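Local coordinates for DsbA family protein (Salmonella typhimurium, PDB 7JVE), which acts as a trimeric thioredoxin-like enzyme with both thiol oxidase and disulfide isomerase activities, at residues Pro217-Val221 and Val233-Gly238; Ala84-Phe90 and Thr114-Glu120; Pro129-Ala134 and Leu167-Tyr173; Asp152-Leu157 and Leu175-Tyr179; Tyr65-Leu69 and Leu207-Met211. All coordinates share one frame; numbering follows the deposited sequence.

Contacts 1 and 2 form the buried core of the thioredoxin fold: both lie in one mixed sheet, where strand 218-223 runs beside strand 84-90, and both are held chiefly by backbone hydrogen bonds. Contact 2 adds much more aromatic packing than contact 1. Contact 5 joins two helical segments beside that sheet, and Lys-119 of contact 2 bonds to Glu-68 O there; its side-chain contacts are mostly apolar, and a water bridges its segments. Contacts 3 and 4 have centres about 22 and 24 Å from the centre of the chain, are only partly buried and share helix 169-176. They rely on leucine, tryptophan and tyrosine side chains. Contacts 3, 4 and 5 lack direct hydrogen bonds between their segments.

Contact 1. Residues Pro217-Val221 and Val233-Gly238; sequences PAFVV and VTVIPG
Phe-219 and Ile-236 are a hydrogen-bonded pair of the antiparallel beta hairpin that ends the thioredoxin-fold sheet. Phe-219 N donates a hydrogen bond to Ile-236 O at 2.8 Å and nearly straight (171°), while Phe-219 O accepts from Ile-236 N. Val-221 and Thr-234 repeat the exchange, with Thr-234 N reaching Val-221 O at 2.8 Å. Beyond Pro-237, which has no N-H, Gly-238 N meets Pro-217 O at 3.1 Å; this bond is more bent (142°) and comes from above the carbonyl plane.

Weaker CA-H...O contacts fill in between, such as Val-235 CA to Phe-219 O at 3.3 Å.

Apolar side chains pair on both faces. Val-220 CG1 faces Val-235 CG2 at 4.2 Å on one; on the other, Phe-219 CB lies 4.2 Å from Ile-236 CB, and Leu-245 of helix 242-253 covers both residues. With CG beside its own backbone N (chi1 -63°), the Phe-219 ring turns its edge to the end of the partner strand, and CD1 comes within 3.5 Å of Pro-237 O, in the ring plane.

Pro-217 touches Cys-94 of the disulfide and probably corresponds to the cis-proline of thioredoxin-like enzymes. Val-235 packs on Val-163 of a neighbouring subunit. With four backbone bonds in the paired strands and a fifth at Gly-238, the main chain sets the register, and the side chains are left to bind the layers above and below.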
# COMPACT_ATOMS: atom_id res chain seq x y z
N PRO A 217 15.23 -5.06 -8.97
CA PRO A 217 15.54 -4.92 -10.40
C PRO A 217 15.64 -3.45 -10.82
O PRO A 217 14.97 -2.58 -10.26
CB PRO A 217 14.36 -5.62 -11.09
CG PRO A 217 13.85 -6.59 -10.04
CD PRO A 217 13.98 -5.80 -8.74
N ALA A 218 16.48 -3.20 -11.83
CA ALA A 218 16.79 -1.83 -12.24
C ALA A 218 17.43 -1.82 -13.62
O ALA A 218 17.98 -2.83 -14.08
CB ALA A 218 17.72 -1.11 -11.25
N PHE A 219 17.36 -0.65 -14.26
CA PHE A 219 18.04 -0.33 -15.50
C PHE A 219 19.09 0.73 -15.23
O PHE A 219 18.82 1.69 -14.50
CB PHE A 219 17.09 0.23 -16.57
CG PHE A 219 16.02 -0.72 -17.01
CD1 PHE A 219 14.80 -0.75 -16.35
CD2 PHE A 219 16.23 -1.56 -18.08
CE1 PHE A 219 13.81 -1.61 -16.75
CE2 PHE A 219 15.23 -2.44 -18.49
CZ PHE A 219 14.02 -2.47 -17.82
N VAL A 220 20.27 0.58 -15.84
CA VAL A 220 21.25 1.65 -15.95
C VAL A 220 21.46 1.95 -17.42
O VAL A 220 21.84 1.07 -18.21
CB VAL A 220 22.60 1.29 -15.30
CG1 VAL A 220 23.46 2.57 -15.23
CG2 VAL A 220 22.41 0.66 -13.94
N VAL A 221 21.24 3.21 -17.78
CA VAL A 221 21.39 3.69 -19.15
C VAL A 221 22.50 4.74 -19.14
O VAL A 221 22.42 5.73 -18.40
CB VAL A 221 20.08 4.27 -19.69
CG1 VAL A 221 20.18 4.53 -21.18
CG2 VAL A 221 18.91 3.30 -19.34
N VAL A 233 23.47 9.85 -17.92
CA VAL A 233 23.25 8.57 -17.25
C VAL A 233 21.88 8.59 -16.59
O VAL A 233 21.49 9.58 -15.97
CB VAL A 233 24.33 8.30 -16.19
CG1 VAL A 233 24.10 6.95 -15.51
CG2 VAL A 233 25.73 8.42 -16.78
N THR A 234 21.16 7.48 -16.68
CA THR A 234 19.87 7.43 -16.00
C THR A 234 19.74 6.07 -15.33
O THR A 234 20.02 5.05 -15.95
CB THR A 234 18.71 7.67 -16.98
OG1 THR A 234 19.02 8.77 -17.82
CG2 THR A 234 17.48 8.07 -16.19
N VAL A 235 19.30 6.05 -14.07
CA VAL A 235 19.06 4.81 -13.34
C VAL A 235 17.56 4.70 -13.12
O VAL A 235 16.94 5.62 -12.58
CB VAL A 235 19.84 4.78 -12.01
CG1 VAL A 235 19.45 3.59 -11.18
CG2 VAL A 235 21.35 4.75 -12.29
N ILE A 236 16.97 3.60 -13.55
CA ILE A 236 15.51 3.50 -13.61
C ILE A 236 15.01 2.22 -12.94
O ILE A 236 15.57 1.14 -13.18
CB ILE A 236 15.02 3.56 -15.06
CG1 ILE A 236 15.73 4.71 -15.79
CG2 ILE A 236 13.47 3.64 -15.10
CD1 ILE A 236 15.18 5.03 -17.16
N PRO A 237 13.93 2.30 -12.15
CA PRO A 237 13.34 1.08 -11.58
C PRO A 237 13.00 0.04 -12.64
O PRO A 237 12.66 0.37 -13.78
CB PRO A 237 12.08 1.60 -10.88
CG PRO A 237 12.38 3.06 -10.60
CD PRO A 237 13.15 3.50 -11.82
N GLY A 238 13.07 -1.23 -12.25
CA GLY A 238 12.67 -2.29 -13.16
C GLY A 238 11.27 -2.09 -13.72
O GLY A 238 11.01 -2.45 -14.87

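Contact 2. Residues Ala84-Phe90 and Thr114-Glu120; sequences AAVVMFF and TRFIFKE
Met-88 reaches across to the Phe-118 ring of the neighbouring parallel strand. Its CB lies 3.8 Å from Ile-117 O and CG passes the same oxygen slightly farther off. SD then comes to the edge of the Phe-116 ring, near its plane, and stands above the Phe-118 face at a distance, a Met-aromatic contact. The bend at chi3 (-62°) swings CE back over Phe-118, where it sits centrally, 3.4 Å above the ring plane; CE also lies 3.5 Å from Ile-117 O and 4.0 Å from Phe-116 CB.

Strands 84-90 and 115-120 are linked by helix 95-110 as the beta-alpha-beta unit of the thioredoxin fold. Six backbone bonds run between them, among them Lys-119 N to Met-88 O at 2.7 Å.

On the opposite face, Lys-119 CB lies over the Phe-89 ring and its CG touches Val-87 CG1 at 3.6 Å, before the chain leads its NZ to Ser-74 and Glu-68 O. Back on the face of Met-88 and Phe-118, Phe-90 holds CG between its backbone N and carbonyl carbon (chi1 66°), which brings the end of the ring against Glu-120 CG, while CE1 meets the edge of Phe-118. Glu-120 OE2 is hydrogen-bonded to Tyr-150 OH.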
# COMPACT_ATOMS: atom_id res chain seq x y z
N ALA A 84 25.58 3.94 -26.69
CA ALA A 84 24.80 3.85 -25.46
C ALA A 84 24.54 2.39 -25.08
O ALA A 84 24.36 1.52 -25.94
CB ALA A 84 23.47 4.58 -25.57
N ALA A 85 24.50 2.16 -23.77
CA ALA A 85 24.18 0.86 -23.22
C ALA A 85 23.02 0.97 -22.23
O ALA A 85 22.84 1.97 -21.53
CB ALA A 85 25.39 0.22 -22.53
N VAL A 86 22.23 -0.10 -22.19
CA VAL A 86 21.14 -0.28 -21.24
C VAL A 86 21.47 -1.56 -20.50
O VAL A 86 21.48 -2.64 -21.11
CB VAL A 86 19.78 -0.37 -21.93
CG1 VAL A 86 18.67 -0.67 -20.92
CG2 VAL A 86 19.50 0.89 -22.71
N VAL A 87 21.77 -1.45 -19.21
CA VAL A 87 22.16 -2.59 -18.39
C VAL A 87 20.96 -2.98 -17.55
O VAL A 87 20.38 -2.13 -16.85
CB VAL A 87 23.37 -2.23 -17.49
CG1 VAL A 87 23.85 -3.44 -16.72
CG2 VAL A 87 24.49 -1.65 -18.33
N MET A 88 20.55 -4.25 -17.62
CA MET A 88 19.30 -4.67 -16.99
C MET A 88 19.56 -5.72 -15.92
O MET A 88 20.02 -6.83 -16.22
CB MET A 88 18.29 -5.17 -18.02
CG MET A 88 17.99 -4.19 -19.15
SD MET A 88 17.30 -4.89 -20.67
CE MET A 88 18.59 -6.02 -21.22
N PHE A 89 19.27 -5.35 -14.67
CA PHE A 89 19.27 -6.26 -13.53
C PHE A 89 17.86 -6.85 -13.38
O PHE A 89 16.89 -6.11 -13.18
CB PHE A 89 19.70 -5.53 -12.27
CG PHE A 89 21.13 -5.08 -12.30
CD1 PHE A 89 21.51 -3.98 -13.05
CD2 PHE A 89 22.11 -5.80 -11.60
CE1 PHE A 89 22.84 -3.56 -13.08
CE2 PHE A 89 23.44 -5.40 -11.62
CZ PHE A 89 23.82 -4.27 -12.36
N PHE A 90 17.76 -8.17 -13.47
CA PHE A 90 16.47 -8.83 -13.45
C PHE A 90 16.65 -10.23 -12.87
O PHE A 90 17.74 -10.81 -12.91
CB PHE A 90 15.86 -8.93 -14.85
CG PHE A 90 16.65 -9.81 -15.76
CD1 PHE A 90 17.77 -9.32 -16.43
CD2 PHE A 90 16.33 -11.15 -15.89
CE1 PHE A 90 18.52 -10.15 -17.23
CE2 PHE A 90 17.07 -11.98 -16.71
CZ PHE A 90 18.16 -11.48 -17.37
N THR A 114 21.97 0.22 -30.16
CA THR A 114 22.25 0.36 -28.74
C THR A 114 22.53 -1.01 -28.14
O THR A 114 21.96 -2.02 -28.57
CB THR A 114 21.06 1.05 -28.03
OG1 THR A 114 20.97 2.41 -28.45
CG2 THR A 114 21.19 1.00 -26.51
N ARG A 115 23.43 -1.05 -27.18
CA ARG A 115 23.83 -2.30 -26.55
C ARG A 115 22.96 -2.58 -25.33
O ARG A 115 22.83 -1.72 -24.44
CB ARG A 115 25.31 -2.26 -26.16
CG ARG A 115 25.88 -3.58 -25.69
CD ARG A 115 27.33 -3.45 -25.26
NE ARG A 115 27.80 -4.69 -24.66
CZ ARG A 115 28.65 -4.74 -23.63
NH1 ARG A 115 29.12 -3.61 -23.10
NH2 ARG A 115 29.01 -5.91 -23.12
N PHE A 116 22.36 -3.77 -25.28
CA PHE A 116 21.54 -4.19 -24.15
C PHE A 116 22.25 -5.33 -23.42
O PHE A 116 22.54 -6.37 -24.02
CB PHE A 116 20.14 -4.60 -24.60
CG PHE A 116 19.31 -3.45 -25.11
CD1 PHE A 116 19.50 -2.95 -26.40
CD2 PHE A 116 18.32 -2.86 -24.31
CE1 PHE A 116 18.73 -1.89 -26.89
CE2 PHE A 116 17.54 -1.81 -24.79
CZ PHE A 116 17.75 -1.32 -26.08
N ILE A 117 22.58 -5.09 -22.15
CA ILE A 117 23.38 -5.99 -21.34
C ILE A 117 22.48 -6.61 -20.29
O ILE A 117 21.68 -5.91 -19.65
CB ILE A 117 24.56 -5.24 -20.71
CG1 ILE A 117 25.35 -4.49 -21.80
CG2 ILE A 117 25.44 -6.19 -19.92
CD1 ILE A 117 26.62 -3.79 -21.30
N PHE A 118 22.60 -7.91 -20.09
CA PHE A 118 21.71 -8.69 -19.23
C PHE A 118 22.44 -9.10 -17.96
O PHE A 118 23.42 -9.86 -18.01
CB PHE A 118 21.19 -9.91 -19.99
CG PHE A 118 20.26 -9.57 -21.14
CD1 PHE A 118 20.78 -9.17 -22.36
CD2 PHE A 118 18.87 -9.63 -20.99
CE1 PHE A 118 19.93 -8.84 -23.43
CE2 PHE A 118 18.01 -9.31 -22.04
CZ PHE A 118 18.54 -8.90 -23.26
N LYS A 119 21.97 -8.63 -16.82
CA LYS A 119 22.58 -8.97 -15.53
C LYS A 119 21.58 -9.81 -14.72
O LYS A 119 20.76 -9.28 -13.98
CB LYS A 119 22.98 -7.71 -14.74
CG LYS A 119 23.89 -6.78 -15.50
CD LYS A 119 25.28 -7.40 -15.64
CE LYS A 119 26.33 -6.34 -15.88
NZ LYS A 119 27.70 -6.91 -15.94
N GLU A 120 21.68 -11.13 -14.86
CA GLU A 120 20.83 -12.05 -14.10
C GLU A 120 21.29 -12.10 -12.65
O GLU A 120 22.49 -12.26 -12.39
CB GLU A 120 20.89 -13.44 -14.72
CG GLU A 120 20.27 -13.54 -16.08
CD GLU A 120 20.57 -14.85 -16.78
OE1 GLU A 120 20.41 -15.90 -16.16
OE2 GLU A 120 20.95 -14.82 -17.98
O HOH W 1 23.92 3.59 -28.84

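Contact 3. Residues Pro129-Ala134 and Leu167-Tyr173; sequences PVSGLA and LTEHDVY
Glu-169 O accepts Tyr-173 N at 2.9 Å and is also met from the other helix by Leu-133 CD2, at 3.6 Å. The segments 129-134 and 169-173, parts of helices 128-145 and 169-176, run at 13° to each other in what is probably the helical domain that DsbA-like proteins insert into the thioredoxin fold.

A capping box opens the second helix. Thr-168 OG1 takes Asp-171 N at 3.2 Å, and Asp-171 OD2 takes Thr-168 N in return at 3.1 Å, from above the carboxylate plane; Asp-171 OD1 forms a salt bridge with Lys-162 NZ.

Leu-133 is the main wedge. Its CB is directed at the second helix, and CG anti to the backbone N (chi1 176°) places both methyls against Tyr-173, the two side chains crossing at about a right angle. CD2 sits over the centre of the Tyr-173 ring, 3.5 Å above its plane, and CD1 meets CE1. The Leu-133 and Val-172 side chains slide past each other in opposite directions, CG of Leu-133 3.7 Å from CG1 of Val-172. The Tyr-173 ring also makes a cation-pi contact with Lys-189. Val-130 packs where the loop enters the second helix: its CG1 lies against Leu-167 CD2, and its CG2 comes to 3.3 Å from Leu-167 O.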
# COMPACT_ATOMS: atom_id res chain seq x y z
N PRO A 129 19.42 -21.36 -6.36
CA PRO A 129 19.50 -22.56 -7.23
C PRO A 129 18.84 -22.37 -8.59
O PRO A 129 19.44 -22.72 -9.62
CB PRO A 129 18.84 -23.66 -6.38
CG PRO A 129 18.90 -23.16 -4.94
CD PRO A 129 18.77 -21.66 -5.06
N VAL A 130 17.64 -21.79 -8.64
CA VAL A 130 16.96 -21.59 -9.92
C VAL A 130 17.62 -20.47 -10.73
O VAL A 130 17.87 -20.63 -11.94
CB VAL A 130 15.45 -21.32 -9.69
CG1 VAL A 130 14.79 -20.86 -10.96
CG2 VAL A 130 14.78 -22.60 -9.19
N SER A 131 17.91 -19.32 -10.11
CA SER A 131 18.58 -18.25 -10.85
C SER A 131 19.94 -18.71 -11.37
O SER A 131 20.29 -18.44 -12.53
CB SER A 131 18.75 -16.99 -9.98
OG SER A 131 17.50 -16.40 -9.72
N GLY A 132 20.71 -19.41 -10.54
CA GLY A 132 22.01 -19.88 -10.98
C GLY A 132 21.91 -20.86 -12.14
O GLY A 132 22.69 -20.78 -13.10
N LEU A 133 20.96 -21.79 -12.06
CA LEU A 133 20.75 -22.74 -13.16
C LEU A 133 20.35 -22.02 -14.43
O LEU A 133 20.80 -22.38 -15.52
CB LEU A 133 19.68 -23.78 -12.78
CG LEU A 133 19.35 -24.75 -13.93
CD1 LEU A 133 20.62 -25.47 -14.41
CD2 LEU A 133 18.24 -25.78 -13.59
N ALA A 134 19.45 -21.02 -14.33
CA ALA A 134 19.02 -20.32 -15.53
C ALA A 134 20.17 -19.52 -16.12
O ALA A 134 20.27 -19.40 -17.35
CB ALA A 134 17.82 -19.41 -15.23
N LEU A 167 8.88 -21.08 -10.46
CA LEU A 167 9.85 -21.62 -11.41
C LEU A 167 10.82 -22.57 -10.70
O LEU A 167 11.55 -22.15 -9.80
CB LEU A 167 10.63 -20.50 -12.09
CG LEU A 167 11.46 -20.91 -13.31
CD1 LEU A 167 10.56 -21.47 -14.38
CD2 LEU A 167 12.22 -19.71 -13.86
N THR A 168 10.83 -23.84 -11.11
CA THR A 168 11.70 -24.84 -10.51
C THR A 168 12.87 -25.18 -11.43
O THR A 168 12.84 -24.92 -12.63
CB THR A 168 10.93 -26.13 -10.20
OG1 THR A 168 10.47 -26.69 -11.43
CG2 THR A 168 9.76 -25.88 -9.24
N GLU A 169 13.90 -25.81 -10.85
CA GLU A 169 15.01 -26.27 -11.68
C GLU A 169 14.50 -27.23 -12.75
O GLU A 169 14.89 -27.13 -13.92
CB GLU A 169 16.11 -26.92 -10.84
CG GLU A 169 16.83 -25.85 -10.04
CD GLU A 169 17.99 -26.34 -9.17
OE1 GLU A 169 18.83 -27.11 -9.63
OE2 GLU A 169 18.02 -25.99 -7.97
N HIS A 170 13.59 -28.12 -12.37
CA HIS A 170 12.97 -29.01 -13.35
C HIS A 170 12.41 -28.24 -14.54
O HIS A 170 12.55 -28.69 -15.69
CB HIS A 170 11.86 -29.85 -12.71
CG HIS A 170 11.10 -30.68 -13.69
ND1 HIS A 170 11.60 -31.85 -14.23
CD2 HIS A 170 9.89 -30.49 -14.27
CE1 HIS A 170 10.73 -32.35 -15.08
NE2 HIS A 170 9.69 -31.54 -15.13
N ASP A 171 11.74 -27.10 -14.29
CA ASP A 171 11.18 -26.28 -15.37
C ASP A 171 12.28 -25.76 -16.28
O ASP A 171 12.15 -25.75 -17.50
CB ASP A 171 10.40 -25.09 -14.81
CG ASP A 171 9.11 -25.47 -14.13
OD1 ASP A 171 8.46 -26.47 -14.54
OD2 ASP A 171 8.73 -24.76 -13.16
N VAL A 172 13.35 -25.25 -15.68
CA VAL A 172 14.46 -24.70 -16.46
C VAL A 172 15.08 -25.79 -17.33
O VAL A 172 15.27 -25.60 -18.54
CB VAL A 172 15.48 -24.04 -15.51
CG1 VAL A 172 16.70 -23.53 -16.28
CG2 VAL A 172 14.81 -22.92 -14.75
N TYR A 173 15.39 -26.95 -16.73
CA TYR A 173 15.95 -28.04 -17.51
C TYR A 173 15.03 -28.45 -18.64
O TYR A 173 15.48 -28.76 -19.75
CB TYR A 173 16.20 -29.27 -16.63
CG TYR A 173 17.36 -29.17 -15.68
CD1 TYR A 173 18.61 -28.78 -16.11
CD2 TYR A 173 17.20 -29.51 -14.35
CE1 TYR A 173 19.65 -28.70 -15.23
CE2 TYR A 173 18.22 -29.44 -13.47
CZ TYR A 173 19.45 -29.05 -13.91
OH TYR A 173 20.49 -28.99 -13.02

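Contact 4. Residues Asp152-Leu157 and Leu175-Tyr179; sequences DWHNAL and LAQHY
Trp-153 and Tyr-179 meet as a T-shaped pair, the six-membered ring of the indole turning its edge to the phenol face with planes at 71° and centroids 5.4 Å apart. This is the tight side. Trp-153 CE3 stands over the rim of the tyrosine ring, 3.7 Å from CD1 of Tyr-179, and its CB also lies off-centre over that face. Farther round the indole, CZ3 touches Leu-175 CD2 at 3.6 Å, and CH2 reaches Ala-176 CB at 4.0 Å. The CG of Leu-175 is anti to its backbone N (chi1 -176°), which carries CD2 into the helix across from it, where it fits among Trp-153, Ala-156 CB and Leu-157 CD1. Tyr-179 OH closes on the same alanine, 3.4 Å from Ala-156 CB. Val-137 of helix 128-145 packs on both Trp-153 and Ala-176.

The other side is looser. There the exposed Asp-152 meets the ring at 4.4 Å from its CB to Tyr-179 CE2, while its carboxylate leads away. A bound magnesium ion is about 4 Å from the Tyr-179 side chain. Joining helix 147-159 to helix 169-176 and the residues that follow it by apolar and aromatic groups, the arrangement is consistent with the all-helical insertion of DsbA-like thioredoxin folds.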
# COMPACT_ATOMS: atom_id res chain seq x y z
N ASP A 152 16.13 -15.20 -27.35
CA ASP A 152 15.03 -16.16 -27.47
C ASP A 152 14.90 -17.02 -26.22
O ASP A 152 13.79 -17.27 -25.74
CB ASP A 152 15.19 -17.12 -28.67
CG ASP A 152 15.21 -16.41 -29.99
OD1 ASP A 152 15.97 -16.83 -30.88
OD2 ASP A 152 14.48 -15.40 -30.13
N TRP A 153 16.03 -17.52 -25.72
CA TRP A 153 15.98 -18.33 -24.51
C TRP A 153 15.43 -17.52 -23.34
O TRP A 153 14.56 -17.98 -22.59
CB TRP A 153 17.38 -18.86 -24.19
CG TRP A 153 17.60 -19.12 -22.76
CD1 TRP A 153 18.25 -18.31 -21.87
CD2 TRP A 153 17.14 -20.25 -22.01
NE1 TRP A 153 18.24 -18.89 -20.62
CE2 TRP A 153 17.57 -20.08 -20.67
CE3 TRP A 153 16.42 -21.41 -22.35
CZ2 TRP A 153 17.30 -21.02 -19.66
CZ3 TRP A 153 16.15 -22.35 -21.34
CH2 TRP A 153 16.59 -22.14 -20.01
N HIS A 154 15.93 -16.30 -23.18
CA HIS A 154 15.50 -15.42 -22.10
C HIS A 154 14.00 -15.18 -22.15
O HIS A 154 13.29 -15.37 -21.15
CB HIS A 154 16.31 -14.12 -22.23
CG HIS A 154 15.78 -12.96 -21.46
ND1 HIS A 154 16.31 -12.56 -20.25
CD2 HIS A 154 14.82 -12.05 -21.76
CE1 HIS A 154 15.67 -11.49 -19.83
NE2 HIS A 154 14.77 -11.16 -20.73
N ASN A 155 13.48 -14.79 -23.31
CA ASN A 155 12.04 -14.59 -23.43
C ASN A 155 11.27 -15.88 -23.21
O ASN A 155 10.17 -15.87 -22.63
CB ASN A 155 11.70 -14.01 -24.80
CG ASN A 155 12.22 -12.60 -24.97
OD1 ASN A 155 12.26 -11.84 -24.01
ND2 ASN A 155 12.63 -12.25 -26.19
N ALA A 156 11.81 -17.01 -23.68
CA ALA A 156 11.09 -18.26 -23.53
C ALA A 156 10.97 -18.65 -22.06
O ALA A 156 9.94 -19.20 -21.64
CB ALA A 156 11.78 -19.37 -24.32
N LEU A 157 11.99 -18.34 -21.26
CA LEU A 157 11.95 -18.68 -19.85
C LEU A 157 10.87 -17.88 -19.13
O LEU A 157 10.02 -18.45 -18.44
CB LEU A 157 13.33 -18.47 -19.24
CG LEU A 157 13.53 -19.06 -17.84
CD1 LEU A 157 13.04 -20.50 -17.79
CD2 LEU A 157 15.00 -18.95 -17.41
N LEU A 175 12.76 -26.71 -20.34
CA LEU A 175 12.93 -25.80 -21.46
C LEU A 175 14.33 -25.92 -22.05
O LEU A 175 14.49 -25.93 -23.28
CB LEU A 175 12.65 -24.36 -21.02
CG LEU A 175 12.70 -23.27 -22.11
CD1 LEU A 175 11.65 -23.47 -23.21
CD2 LEU A 175 12.58 -21.86 -21.52
N ALA A 176 15.36 -26.06 -21.20
CA ALA A 176 16.73 -25.98 -21.68
C ALA A 176 17.09 -27.11 -22.64
O ALA A 176 17.97 -26.95 -23.49
CB ALA A 176 17.72 -25.94 -20.52
N GLN A 177 16.44 -28.28 -22.51
CA GLN A 177 16.77 -29.36 -23.43
C GLN A 177 16.56 -28.97 -24.89
O GLN A 177 17.16 -29.59 -25.77
CB GLN A 177 15.96 -30.62 -23.10
CG GLN A 177 14.47 -30.46 -23.32
CD GLN A 177 13.67 -31.61 -22.71
OE1 GLN A 177 14.18 -32.71 -22.56
NE2 GLN A 177 12.41 -31.34 -22.36
N HIS A 178 15.75 -27.95 -25.17
CA HIS A 178 15.54 -27.48 -26.53
C HIS A 178 16.57 -26.46 -27.00
O HIS A 178 16.59 -26.13 -28.19
CB HIS A 178 14.12 -26.89 -26.66
CG HIS A 178 13.05 -27.85 -26.27
ND1 HIS A 178 12.81 -29.02 -26.97
CD2 HIS A 178 12.20 -27.87 -25.21
CE1 HIS A 178 11.84 -29.69 -26.38
NE2 HIS A 178 11.46 -29.02 -25.31
N TYR A 179 17.42 -25.94 -26.12
CA TYR A 179 18.40 -24.95 -26.50
C TYR A 179 19.83 -25.44 -26.41
O TYR A 179 20.72 -24.80 -26.99
CB TYR A 179 18.27 -23.69 -25.64
CG TYR A 179 17.00 -22.93 -25.93
CD1 TYR A 179 15.77 -23.38 -25.46
CD2 TYR A 179 17.03 -21.77 -26.69
CE1 TYR A 179 14.63 -22.70 -25.73
CE2 TYR A 179 15.88 -21.08 -26.95
CZ TYR A 179 14.69 -21.55 -26.47
OH TYR A 179 13.54 -20.86 -26.75

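Contact 5. Residues Tyr65-Leu69 and Leu207-Met211; sequences YRAEL and LAQHM
Leu-207 CD1 is a bump that fits the hollow between Tyr-65 CB, 3.9 Å away, and Glu-68 CB, at 3.8 Å. The hollow belongs to the start of the short helix 66-69, with Tyr-65 at its N-cap position, and the bump to the last turns of helix 199-210; both helices flank the thioredoxin-fold sheet. The other branch of the leucine, Leu-207 CD2, touches Leu-69 CD2 at 4.0 Å, the two side chains crossing at about a right angle. Leu-69 in turn packs down on Val-87 and Phe-89 of strand 84-90.

A second bump is His-210 CB, which stands 3.6 Å above the Tyr-65 ring, toward its rim. The imidazole plane lies within 7° of the phenol plane, but the rings are slid apart and barely overlap. Met-211, bent at chi2 and chi3, brings SD obliquely to the same ring, 4.1 Å from Tyr-65 CD2, a Met-aromatic contact. A water bridges the two segments: it donates to His-210 O at 2.7 Å and is hydrogen-bonded to Tyr-65 OH at 3.3 Å.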
# COMPACT_ATOMS: atom_id res chain seq x y z
N TYR A 65 31.25 2.05 -11.24
CA TYR A 65 31.29 0.65 -11.65
C TYR A 65 31.05 0.47 -13.14
O TYR A 65 30.60 -0.59 -13.58
CB TYR A 65 30.29 -0.17 -10.83
CG TYR A 65 30.69 -0.20 -9.36
CD1 TYR A 65 31.67 -1.08 -8.90
CD2 TYR A 65 30.13 0.68 -8.45
CE1 TYR A 65 32.05 -1.09 -7.56
CE2 TYR A 65 30.50 0.69 -7.13
CZ TYR A 65 31.47 -0.19 -6.68
OH TYR A 65 31.82 -0.16 -5.36
N ARG A 66 31.38 1.48 -13.94
CA ARG A 66 31.17 1.39 -15.38
C ARG A 66 31.76 0.11 -15.98
O ARG A 66 31.11 -0.58 -16.76
CB ARG A 66 31.77 2.63 -16.07
CG ARG A 66 31.56 2.66 -17.58
CD ARG A 66 32.29 3.84 -18.24
NE ARG A 66 31.36 4.71 -18.97
CZ ARG A 66 31.00 5.92 -18.56
NH1 ARG A 66 31.48 6.42 -17.44
NH2 ARG A 66 30.15 6.63 -19.28
N ALA A 67 33.01 -0.21 -15.63
CA ALA A 67 33.66 -1.34 -16.28
C ALA A 67 32.90 -2.63 -16.00
O ALA A 67 32.69 -3.45 -16.90
CB ALA A 67 35.12 -1.46 -15.85
N GLU A 68 32.46 -2.82 -14.76
CA GLU A 68 31.69 -4.00 -14.41
C GLU A 68 30.33 -3.98 -15.10
O GLU A 68 29.88 -5.00 -15.63
CB GLU A 68 31.53 -4.08 -12.89
CG GLU A 68 32.85 -4.30 -12.17
CD GLU A 68 33.53 -2.99 -11.72
OE1 GLU A 68 33.98 -2.92 -10.56
OE2 GLU A 68 33.58 -2.00 -12.50
N LEU A 69 29.66 -2.82 -15.10
CA LEU A 69 28.36 -2.71 -15.74
C LEU A 69 28.42 -3.08 -17.22
O LEU A 69 27.49 -3.68 -17.76
CB LEU A 69 27.81 -1.29 -15.58
CG LEU A 69 27.31 -0.89 -14.19
CD1 LEU A 69 27.12 0.62 -14.11
CD2 LEU A 69 26.02 -1.60 -13.84
N LEU A 207 27.95 -7.11 -7.90
CA LEU A 207 27.72 -5.84 -8.58
C LEU A 207 26.39 -5.20 -8.17
O LEU A 207 26.32 -3.99 -7.97
CB LEU A 207 27.76 -6.03 -10.10
CG LEU A 207 27.47 -4.79 -10.96
CD1 LEU A 207 28.45 -3.64 -10.65
CD2 LEU A 207 27.42 -5.09 -12.46
N ALA A 208 25.33 -6.00 -8.04
CA ALA A 208 24.06 -5.42 -7.57
C ALA A 208 24.22 -4.81 -6.18
O ALA A 208 23.67 -3.74 -5.91
CB ALA A 208 22.95 -6.46 -7.57
N GLN A 209 24.97 -5.47 -5.30
CA GLN A 209 25.15 -4.93 -3.96
C GLN A 209 25.97 -3.64 -3.99
O GLN A 209 25.65 -2.68 -3.28
CB GLN A 209 25.80 -5.97 -3.06
CG GLN A 209 24.81 -7.06 -2.66
CD GLN A 209 25.44 -8.30 -2.03
OE1 GLN A 209 24.77 -9.32 -1.88
NE2 GLN A 209 26.72 -8.22 -1.67
N HIS A 210 27.04 -3.63 -4.80
CA HIS A 210 27.81 -2.40 -4.99
C HIS A 210 26.97 -1.30 -5.63
O HIS A 210 27.21 -0.12 -5.36
CB HIS A 210 29.04 -2.67 -5.86
CG HIS A 210 30.13 -3.40 -5.15
ND1 HIS A 210 30.97 -4.29 -5.79
CD2 HIS A 210 30.50 -3.40 -3.84
CE1 HIS A 210 31.83 -4.78 -4.91
NE2 HIS A 210 31.56 -4.26 -3.72
N MET A 211 26.02 -1.65 -6.50
CA MET A 211 25.16 -0.64 -7.10
C MET A 211 24.01 -0.25 -6.20
O MET A 211 23.22 0.62 -6.57
CB MET A 211 24.63 -1.13 -8.45
CG MET A 211 25.68 -1.11 -9.56
SD MET A 211 26.26 0.56 -9.93
CE MET A 211 24.70 1.35 -10.29
O HOH W 2 29.17 0.50 -3.59